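Local coordinates for thioredoxin-like protein (Parabacteroides distasonis, PDB 4FO5) that is of undetermined function but has a thioredoxin-like fold of the AhpC/TSA family, probably related to the thioredoxin-type oxidoreductases, at residues 5-10 with 114-119; 34-39 with 52-57; 71-76 with 101-106. All coordinates share one frame; numbering follows the deposited sequence. Where two conformers were deposited one is given.

Contact 1 of 3, residues 5-10 with 114-119; sequences EGVNPG and GFKNFL
Where the N-terminal loop passes beside strand 117-120 of the thioredoxin-like sheet, Val7 packs on the Phe118 ring and brings its carbonyl near Lys116 NZ. The evidence for docking is narrow but consistent: a single residue of 5-10 makes the close approaches, and the nearest CA atoms, those of Val7 and Phe118, are still 8.2 Å apart, so side chains bridge the gap. Val7 turns its CB toward the strand, and that atom meets the phenyl ring obliquely at Phe118 CE2 (3.9 Å) and CZ (4.1 Å). The carbonyl oxygen Val7 O arrives at the ring edge, near the ring plane, 3.4 Å from Phe118 CE2. With chi1 at -53°, Phe118 CG lies opposite its own carbonyl carbon, which carries the ring out from the strand to the loop. Lys116 reaches the loop by a different first torsion, with an extended chain that ends with NZ 3.9 Å from Val7 O, longer than a normal hydrogen bond. Tyr109 also meets the Phe118 ring, with the planes about 55° apart, and Ile126 and Phe39 touch it too, while Lys116 lies against Ala129 and Asn130. The Val7 carbonyl thus faces the weakly positive rim of an aromatic ring with an ammonium group nearby, a setting that is probably mildly attractive electrostatically; the CB-to-ring contacts are of van der Waals type, and the approach to NZ is long.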
loop_
_atom_site.group_PDB
_atom_site.type_symbol
_atom_site.label_atom_id
_atom_site.label_comp_id
_atom_site.label_asym_id
_atom_site.label_seq_id
_atom_site.Cartn_x
_atom_site.Cartn_y
_atom_site.Cartn_z
ATOM N N GLU A 5 -16.841 2.220 -6.316
ATOM C CA GLU A 5 -15.565 2.708 -5.798
ATOM C C GLU A 5 -15.700 2.940 -4.293
ATOM O O GLU A 5 -16.703 3.491 -3.849
ATOM C CB GLU A 5 -15.139 3.997 -6.515
ATOM C CG GLU A 5 -13.716 4.390 -6.165
ATOM C CD GLU A 5 -13.244 5.675 -6.802
ATOM O OE1 GLU A 5 -13.763 6.751 -6.434
ATOM O OE2 GLU A 5 -12.326 5.607 -7.649
ATOM N N GLY A 6 -14.701 2.505 -3.530
ATOM C CA GLY A 6 -14.683 2.640 -2.079
ATOM C C GLY A 6 -13.465 1.998 -1.441
ATOM O O GLY A 6 -12.529 1.611 -2.140
ATOM N N VAL A 7 -13.478 1.866 -0.102
ATOM C CA VAL A 7 -12.352 1.287 0.649
ATOM C C VAL A 7 -12.754 -0.013 1.368
ATOM O O VAL A 7 -11.995 -0.509 2.199
ATOM C CB VAL A 7 -11.729 2.298 1.643
ATOM C CG1 VAL A 7 -11.064 3.444 0.893
ATOM C CG2 VAL A 7 -12.760 2.803 2.657
ATOM N N ASN A 8 -13.920 -0.561 1.051
ATOM C CA ASN A 8 -14.337 -1.819 1.645
ATOM C C ASN A 8 -13.995 -2.977 0.731
ATOM O O ASN A 8 -13.981 -2.803 -0.489
ATOM C CB ASN A 8 -15.848 -1.798 1.952
ATOM C CG ASN A 8 -16.159 -0.905 3.120
ATOM O OD1 ASN A 8 -15.425 -0.870 4.110
ATOM N ND2 ASN A 8 -17.208 -0.124 3.006
ATOM N N PRO A 9 -13.789 -4.192 1.276
ATOM C CA PRO A 9 -13.525 -5.344 0.404
ATOM C C PRO A 9 -14.716 -5.563 -0.512
ATOM O O PRO A 9 -15.872 -5.371 -0.107
ATOM C CB PRO A 9 -13.319 -6.482 1.404
ATOM C CG PRO A 9 -12.826 -5.768 2.639
ATOM C CD PRO A 9 -13.764 -4.608 2.693
ATOM N N GLY A 10 -14.420 -5.832 -1.771
ATOM C CA GLY A 10 -15.454 -5.959 -2.780
ATOM C C GLY A 10 -15.609 -4.669 -3.556
ATOM O O GLY A 10 -16.258 -4.671 -4.587
ATOM N N GLY A 114 -7.278 6.340 10.229
ATOM C CA GLY A 114 -6.011 5.670 10.493
ATOM C C GLY A 114 -5.354 5.081 9.261
ATOM O O GLY A 114 -6.014 4.828 8.247
ATOM N N PHE A 115 -4.035 4.861 9.350
ATOM C CA PHE A 115 -3.243 4.256 8.291
ATOM C C PHE A 115 -3.657 2.808 8.142
ATOM O O PHE A 115 -3.857 2.109 9.132
ATOM C CB PHE A 115 -1.755 4.405 8.577
ATOM C CG PHE A 115 -1.325 5.838 8.412
ATOM C CD1 PHE A 115 -1.507 6.500 7.204
ATOM C CD2 PHE A 115 -0.764 6.534 9.467
ATOM C CE1 PHE A 115 -1.110 7.830 7.051
ATOM C CE2 PHE A 115 -0.359 7.858 9.311
ATOM C CZ PHE A 115 -0.538 8.499 8.107
ATOM N N LYS A 116 -3.852 2.395 6.906
ATOM C CA LYS A 116 -4.420 1.119 6.540
ATOM C C LYS A 116 -3.679 0.544 5.331
ATOM O O LYS A 116 -2.924 1.260 4.672
ATOM C CB LYS A 116 -5.902 1.432 6.178
ATOM C CG LYS A 116 -6.888 0.274 6.107
ATOM C CD LYS A 116 -8.329 0.784 6.222
ATOM C CE LYS A 116 -9.371 -0.284 5.977
ATOM N NZ LYS A 116 -10.729 0.297 5.776
ATOM N N ASN A 117 -3.884 -0.748 5.058
ATOM C CA ASN A 117 -3.378 -1.422 3.878
ATOM C C ASN A 117 -4.547 -2.150 3.196
ATOM O O ASN A 117 -5.584 -2.413 3.820
ATOM C CB ASN A 117 -2.193 -2.357 4.166
ATOM C CG ASN A 117 -2.494 -3.697 4.802
ATOM O OD1 ASN A 117 -3.450 -4.417 4.457
ATOM N ND2 ASN A 117 -1.591 -4.123 5.658
ATOM N N PHE A 118 -4.388 -2.425 1.916
ATOM C CA PHE A 118 -5.406 -3.079 1.108
ATOM C C PHE A 118 -4.756 -4.042 0.146
ATOM O O PHE A 118 -3.780 -3.695 -0.513
ATOM C CB PHE A 118 -6.218 -2.029 0.296
ATOM C CG PHE A 118 -6.824 -0.908 1.105
ATOM C CD1 PHE A 118 -6.096 0.246 1.380
ATOM C CD2 PHE A 118 -8.097 -1.028 1.639
ATOM C CE1 PHE A 118 -6.631 1.256 2.169
ATOM C CE2 PHE A 118 -8.650 0.007 2.396
ATOM C CZ PHE A 118 -7.920 1.153 2.637
ATOM N N LEU A 119 -5.277 -5.257 0.084
ATOM C CA LEU A 119 -4.863 -6.232 -0.907
ATOM C C LEU A 119 -5.848 -6.082 -2.085
ATOM O O LEU A 119 -7.052 -6.281 -1.921
ATOM C CB LEU A 119 -4.834 -7.654 -0.329
ATOM C CG LEU A 119 -4.322 -8.756 -1.272
ATOM C CD1 LEU A 119 -2.874 -8.481 -1.724
ATOM C CD2 LEU A 119 -4.397 -10.101 -0.592
#

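Contact 2 of 3, residues 34-39 with 52-57; sequences YTLLNF and VQLANE
Leu54, on the inner side of helix 45-58, divides its side chain between two residues of strand 34-40: one branch and its CB lie against Leu36, the other branch against Asn38. All three are buried; Leu36 and Asn38 point to the helix, and Leu54 points to the strand. In Leu54, chi1 (-68°) directs CG to the strand, and chi2 (164°) sets CD2 toward Leu36 and CD1 toward Asn38. On the Leu36 side, Leu36 CD2 touches both Leu54 CB and Leu54 CD2, each at 3.9 Å, and the two side chains cross at about a right angle. Leu36 gets there with CG trans to the backbone N (chi1 178°), which lifts its isobutyl group off the sheet and into the helix face. Asn38, two residues on and therefore on the same face of the strand, adopts a nearly identical first torsion. Its carboxamide comes up beside the leucine obliquely, with Leu54 CD1 3.6 Å from Asn38 OD1 and 3.8 Å from Asn38 CG. A buried amide thus packs directly on a methyl; its nitrogen, Asn38 ND2, has a weak hydrogen bond to Asn51, about one turn before Leu54 in helix 45-58. Neighbours add to the packing: Asn117 of the adjacent strand touches both Asn38 and Leu54, Met68 lies on Leu36 and Asn38, and Leu136 of helix 133-140 also reaches Leu36. Alternating strand residues meeting the inner face of the following helix are what a beta-alpha-beta crossover provides, here strand 34-40, helix 45-58 and strand 66-72 of the thioredoxin-like fold.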
loop_
_atom_site.group_PDB
_atom_site.type_symbol
_atom_site.label_atom_id
_atom_site.label_comp_id
_atom_site.label_asym_id
_atom_site.label_seq_id
_atom_site.Cartn_x
_atom_site.Cartn_y
_atom_site.Cartn_z
ATOM N N TYR A 34 -1.335 -9.258 -7.944
ATOM C CA TYR A 34 -2.048 -8.565 -6.876
ATOM C C TYR A 34 -1.211 -7.371 -6.412
ATOM O O TYR A 34 -0.010 -7.330 -6.679
ATOM C CB TYR A 34 -2.366 -9.519 -5.695
ATOM C CG TYR A 34 -3.502 -10.502 -5.923
ATOM C CD1 TYR A 34 -4.027 -10.720 -7.199
ATOM C CD2 TYR A 34 -4.039 -11.229 -4.870
ATOM C CE1 TYR A 34 -5.051 -11.643 -7.415
ATOM C CE2 TYR A 34 -5.044 -12.176 -5.077
ATOM C CZ TYR A 34 -5.550 -12.377 -6.350
ATOM O OH TYR A 34 -6.558 -13.294 -6.542
ATOM N N THR A 35 -1.857 -6.359 -5.812
ATOM C CA THR A 35 -1.151 -5.195 -5.272
ATOM C C THR A 35 -1.460 -5.071 -3.768
ATOM O O THR A 35 -2.625 -5.104 -3.350
ATOM C CB THR A 35 -1.504 -3.875 -6.009
ATOM O OG1 THR A 35 -1.352 -4.054 -7.402
ATOM C CG2 THR A 35 -0.604 -2.706 -5.602
ATOM N N LEU A 36 -0.407 -4.901 -2.991
ATOM C CA LEU A 36 -0.498 -4.582 -1.586
ATOM C C LEU A 36 -0.295 -3.064 -1.499
ATOM O O LEU A 36 0.832 -2.567 -1.670
ATOM C CB LEU A 36 0.509 -5.362 -0.714
ATOM C CG LEU A 36 0.457 -4.987 0.789
ATOM C CD1 LEU A 36 -0.886 -5.357 1.412
ATOM C CD2 LEU A 36 1.572 -5.628 1.535
ATOM N N LEU A 37 -1.409 -2.343 -1.298
ATOM C CA LEU A 37 -1.414 -0.896 -1.134
ATOM C C LEU A 37 -1.303 -0.591 0.343
ATOM O O LEU A 37 -2.173 -1.001 1.090
ATOM C CB LEU A 37 -2.693 -0.286 -1.731
ATOM C CG LEU A 37 -2.874 1.204 -1.536
ATOM C CD1 LEU A 37 -1.800 1.982 -2.305
ATOM C CD2 LEU A 37 -4.225 1.623 -2.034
ATOM N N ASN A 38 -0.231 0.079 0.774
ATOM C CA ASN A 38 -0.055 0.376 2.177
ATOM C C ASN A 38 0.221 1.865 2.430
ATOM O O ASN A 38 1.012 2.472 1.730
ATOM C CB ASN A 38 1.061 -0.482 2.754
ATOM C CG ASN A 38 1.202 -0.308 4.224
ATOM O OD1 ASN A 38 0.292 -0.606 4.985
ATOM N ND2 ASN A 38 2.361 0.167 4.659
ATOM N N PHE A 39 -0.473 2.451 3.406
ATOM C CA PHE A 39 -0.297 3.845 3.808
ATOM C C PHE A 39 0.374 3.878 5.137
ATOM O O PHE A 39 -0.006 3.136 6.046
ATOM C CB PHE A 39 -1.647 4.588 3.866
ATOM C CG PHE A 39 -2.304 4.694 2.511
ATOM C CD1 PHE A 39 -1.935 5.693 1.621
ATOM C CD2 PHE A 39 -3.226 3.741 2.091
ATOM C CE1 PHE A 39 -2.541 5.791 0.361
ATOM C CE2 PHE A 39 -3.839 3.844 0.842
ATOM C CZ PHE A 39 -3.486 4.861 -0.018
ATOM N N VAL A 52 7.665 -2.055 7.328
ATOM C CA VAL A 52 8.884 -2.863 7.278
ATOM C C VAL A 52 8.511 -4.333 7.218
ATOM O O VAL A 52 9.082 -5.071 6.420
ATOM C CB VAL A 52 9.813 -2.553 8.494
ATOM C CG1 VAL A 52 10.961 -3.552 8.607
ATOM C CG2 VAL A 52 10.346 -1.126 8.422
ATOM N N GLN A 53 7.560 -4.766 8.058
ATOM C CA GLN A 53 7.174 -6.168 8.115
ATOM C C GLN A 53 6.498 -6.595 6.833
ATOM O O GLN A 53 6.849 -7.648 6.302
ATOM C CB GLN A 53 6.316 -6.471 9.342
ATOM C CG GLN A 53 7.075 -6.275 10.675
ATOM C CD GLN A 53 8.403 -7.007 10.790
ATOM O OE1 GLN A 53 8.499 -8.218 10.542
ATOM N NE2 GLN A 53 9.458 -6.294 11.222
ATOM N N LEU A 54 5.604 -5.764 6.288
ATOM C CA LEU A 54 4.947 -6.077 5.008
ATOM C C LEU A 54 5.951 -6.115 3.837
ATOM O O LEU A 54 5.938 -7.083 3.079
ATOM C CB LEU A 54 3.813 -5.085 4.693
ATOM C CG LEU A 54 2.578 -5.162 5.614
ATOM C CD1 LEU A 54 1.730 -3.905 5.475
ATOM C CD2 LEU A 54 1.751 -6.429 5.363
ATOM N N ALA A 55 6.820 -5.086 3.693
ATOM C CA ALA A 55 7.817 -5.048 2.602
ATOM C C ALA A 55 8.718 -6.291 2.640
ATOM O O ALA A 55 8.961 -6.879 1.587
ATOM C CB ALA A 55 8.651 -3.778 2.670
ATOM N N ASN A 56 9.156 -6.736 3.843
ATOM C CA ASN A 56 10.003 -7.926 3.908
ATOM C C ASN A 56 9.188 -9.203 3.587
ATOM O O ASN A 56 9.748 -10.130 3.008
ATOM C CB ASN A 56 10.751 -8.008 5.238
ATOM C CG ASN A 56 11.892 -7.009 5.268
ATOM O OD1 ASN A 56 12.979 -7.243 4.726
ATOM N ND2 ASN A 56 11.636 -5.826 5.775
ATOM N N GLU A 57 7.882 -9.237 3.880
ATOM C CA GLU A 57 7.065 -10.389 3.526
ATOM C C GLU A 57 6.894 -10.510 2.003
ATOM O O GLU A 57 6.902 -11.617 1.488
ATOM C CB GLU A 57 5.692 -10.291 4.196
ATOM C CG GLU A 57 4.999 -11.630 4.354
ATOM C CD GLU A 57 5.618 -12.600 5.350
ATOM O OE1 GLU A 57 6.414 -12.176 6.221
ATOM O OE2 GLU A 57 5.341 -13.811 5.215
#

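Contact 3 of 3, residues 71-76 with 101-106; sequences ISMDEK and KESELY
Ile71, Met73 (modelled as selenomethionine) and Leu105 form the apolar heart of this contact, which brings the end of strand 66-72 and the loop after it against the start of helix 104-108. Ile71 CD1 and Leu105 CD2 approach tip to tip at 4.0 Å. Met73 instead crosses Leu105 at about a right angle: its terminal CE lies 3.8 Å from Leu105 CD2 and 4.1 Å from Leu105 CG. The bend at chi2 (-66°) folds the selenium-bearing chain, turning CE toward the leucine branch already in touch with Ile71, so Leu105 CD2 serves both partners. Phe39 flanks Ile71 and Met73 from the neighbouring strand, and Ile16 touches Leu105.

A looser approach joins apolar to polar, with Met73 SE 4.3 Å from Ser103 OG. That hydroxyl belongs to the helix N-cap: Tyr106 N donates to Ser103 OG over 3.2 Å at a nearly straight 164°, and Ser103 OG also hydrogen-bonds to Gly100 O. Within the same segment, Lys101 CA sits 3.6 Å above the plane of the Tyr106 ring, over its centre, so the turn folds back on the helix.

The polar bonds of the other segment lie off the interface. Ser72 OG donates to Asp74 OD2 at 2.9 Å, reaching the anti side of the carboxylate 24° out of its plane, and the same oxygen accepts from Ala42 N; this doubly gripped oxygen ties the loop to the one following strand 34-40.

The chemistry is therefore divided. Methyl and other hydrocarbon groups supply the contact, with the selenium atom only loosely near the cap serine, while the hydrogen bonds run within each segment or to neighbouring loops, leaving the cap serine's hydroxyl engaged twice beside the apolar cluster.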
loop_
_atom_site.group_PDB
_atom_site.type_symbol
_atom_site.label_atom_id
_atom_site.label_comp_id
_atom_site.label_asym_id
_atom_site.label_seq_id
_atom_site.Cartn_x
_atom_site.Cartn_y
_atom_site.Cartn_z
ATOM N N ILE A 71 2.846 3.937 0.357
ATOM C CA ILE A 71 2.830 5.387 0.170
ATOM C C ILE A 71 2.994 6.102 1.500
ATOM O O ILE A 71 2.150 5.945 2.372
ATOM C CB ILE A 71 1.534 5.836 -0.540
ATOM C CG1 ILE A 71 1.309 5.044 -1.847
ATOM C CG2 ILE A 71 1.571 7.362 -0.781
ATOM C CD1 ILE A 71 -0.073 5.263 -2.550
ATOM N N SER A 72 4.086 6.879 1.649
ATOM C CA SER A 72 4.347 7.683 2.838
ATOM C C SER A 72 3.546 8.966 2.746
ATOM O O SER A 72 3.532 9.623 1.686
ATOM C CB SER A 72 5.836 7.993 2.967
ATOM O OG SER A 72 6.073 9.115 3.803
HETATM N N MSE A 73 2.906 9.339 3.867
HETATM C CA MSE A 73 2.080 10.542 3.980
HETATM C C MSE A 73 2.811 11.655 4.757
HETATM O O MSE A 73 2.194 12.653 5.142
HETATM C CB MSE A 73 0.714 10.207 4.605
HETATM C CG MSE A 73 -0.119 9.280 3.739
HETATM SE SE MSE A 73 -0.618 10.203 2.090
HETATM C CE MSE A 73 -0.941 8.816 1.071
ATOM N N ASP A 74 4.138 11.513 4.936
ATOM C CA ASP A 74 4.967 12.551 5.561
ATOM C C ASP A 74 5.055 13.725 4.593
ATOM O O ASP A 74 5.239 13.492 3.398
ATOM C CB ASP A 74 6.372 12.024 5.906
ATOM C CG ASP A 74 6.400 10.911 6.933
ATOM O OD1 ASP A 74 6.149 11.194 8.122
ATOM O OD2 ASP A 74 6.725 9.766 6.557
ATOM N N GLU A 75 4.868 14.967 5.081
ATOM C CA GLU A 75 4.906 16.164 4.233
ATOM C C GLU A 75 6.299 16.394 3.592
ATOM O O GLU A 75 6.366 16.735 2.407
ATOM C CB GLU A 75 4.480 17.409 5.026
ATOM N N LYS A 76 7.393 16.187 4.358
ATOM C CA LYS A 76 8.755 16.410 3.863
ATOM C C LYS A 76 9.327 15.182 3.160
ATOM O O LYS A 76 9.280 14.074 3.700
ATOM C CB LYS A 76 9.690 16.845 5.001
ATOM C CG LYS A 76 10.550 18.051 4.667
ATOM C CD LYS A 76 11.310 18.531 5.892
ATOM N N LYS A 101 -1.737 14.997 4.608
ATOM C CA LYS A 101 -3.139 15.120 5.045
ATOM C C LYS A 101 -3.971 15.943 4.060
ATOM O O LYS A 101 -5.154 15.658 3.866
ATOM C CB LYS A 101 -3.227 15.769 6.440
ATOM C CG LYS A 101 -2.724 14.893 7.582
ATOM C CD LYS A 101 -2.487 15.723 8.836
ATOM C CE LYS A 101 -2.050 14.906 10.031
ATOM N NZ LYS A 101 -3.193 14.205 10.681
ATOM N N GLU A 102 -3.340 16.942 3.421
ATOM C CA GLU A 102 -3.990 17.840 2.468
ATOM C C GLU A 102 -4.206 17.187 1.092
ATOM O O GLU A 102 -4.853 17.805 0.240
ATOM C CB GLU A 102 -3.176 19.143 2.322
ATOM N N SER A 103 -3.703 15.949 0.870
ATOM C CA SER A 103 -3.855 15.290 -0.429
ATOM C C SER A 103 -5.251 14.657 -0.616
ATOM O O SER A 103 -5.914 14.262 0.352
ATOM C CB SER A 103 -2.753 14.255 -0.671
ATOM O OG SER A 103 -2.986 12.968 -0.128
ATOM N N GLU A 104 -5.674 14.567 -1.890
ATOM C CA GLU A 104 -6.951 13.979 -2.302
ATOM C C GLU A 104 -6.968 12.499 -1.944
ATOM O O GLU A 104 -8.007 11.958 -1.577
ATOM C CB GLU A 104 -7.185 14.186 -3.813
ATOM N N LEU A 105 -5.783 11.875 -2.006
ATOM C CA LEU A 105 -5.526 10.475 -1.689
ATOM C C LEU A 105 -5.899 10.160 -0.249
ATOM O O LEU A 105 -6.660 9.219 -0.002
ATOM C CB LEU A 105 -4.038 10.195 -1.928
ATOM C CG LEU A 105 -3.629 8.754 -2.089
ATOM C CD1 LEU A 105 -4.556 8.038 -3.063
ATOM C CD2 LEU A 105 -2.189 8.679 -2.542
ATOM N N TYR A 106 -5.388 10.976 0.693
ATOM C CA TYR A 106 -5.648 10.871 2.127
ATOM C C TYR A 106 -7.168 10.882 2.381
ATOM O O TYR A 106 -7.669 10.027 3.107
ATOM C CB TYR A 106 -4.939 12.026 2.857
ATOM C CG TYR A 106 -4.957 11.944 4.364
ATOM C CD1 TYR A 106 -6.016 12.472 5.099
ATOM C CD2 TYR A 106 -3.860 11.451 5.065
ATOM C CE1 TYR A 106 -6.012 12.448 6.493
ATOM C CE2 TYR A 106 -3.849 11.413 6.458
ATOM C CZ TYR A 106 -4.922 11.924 7.170
ATOM O OH TYR A 106 -4.910 11.906 8.545
#

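In the fold
All three contacts reach one mixed sheet, whose order is 94-96, 66-72, 34-40, 117-120, 126-129. Their centres lie about 13 Å (contacts 1 and 2), 16 Å (1 and 3) and 18 Å (2 and 3) apart. Along the chain, contacts 2 and 3 follow in series, both nested in the loop closed by contact 1. Strand 34-40 is the common neighbour: Phe118 N probably bonds to Leu37 O (2.8 Å), and Ile71 N to Asn38 O (2.7 Å). Phe115 CE1 also packs on Met73 CG at 3.7 Å. Helix 45-58 thus covers one face of the thioredoxin-like sheet, while the N-terminal loop and the short helix 104-108 pack against the other.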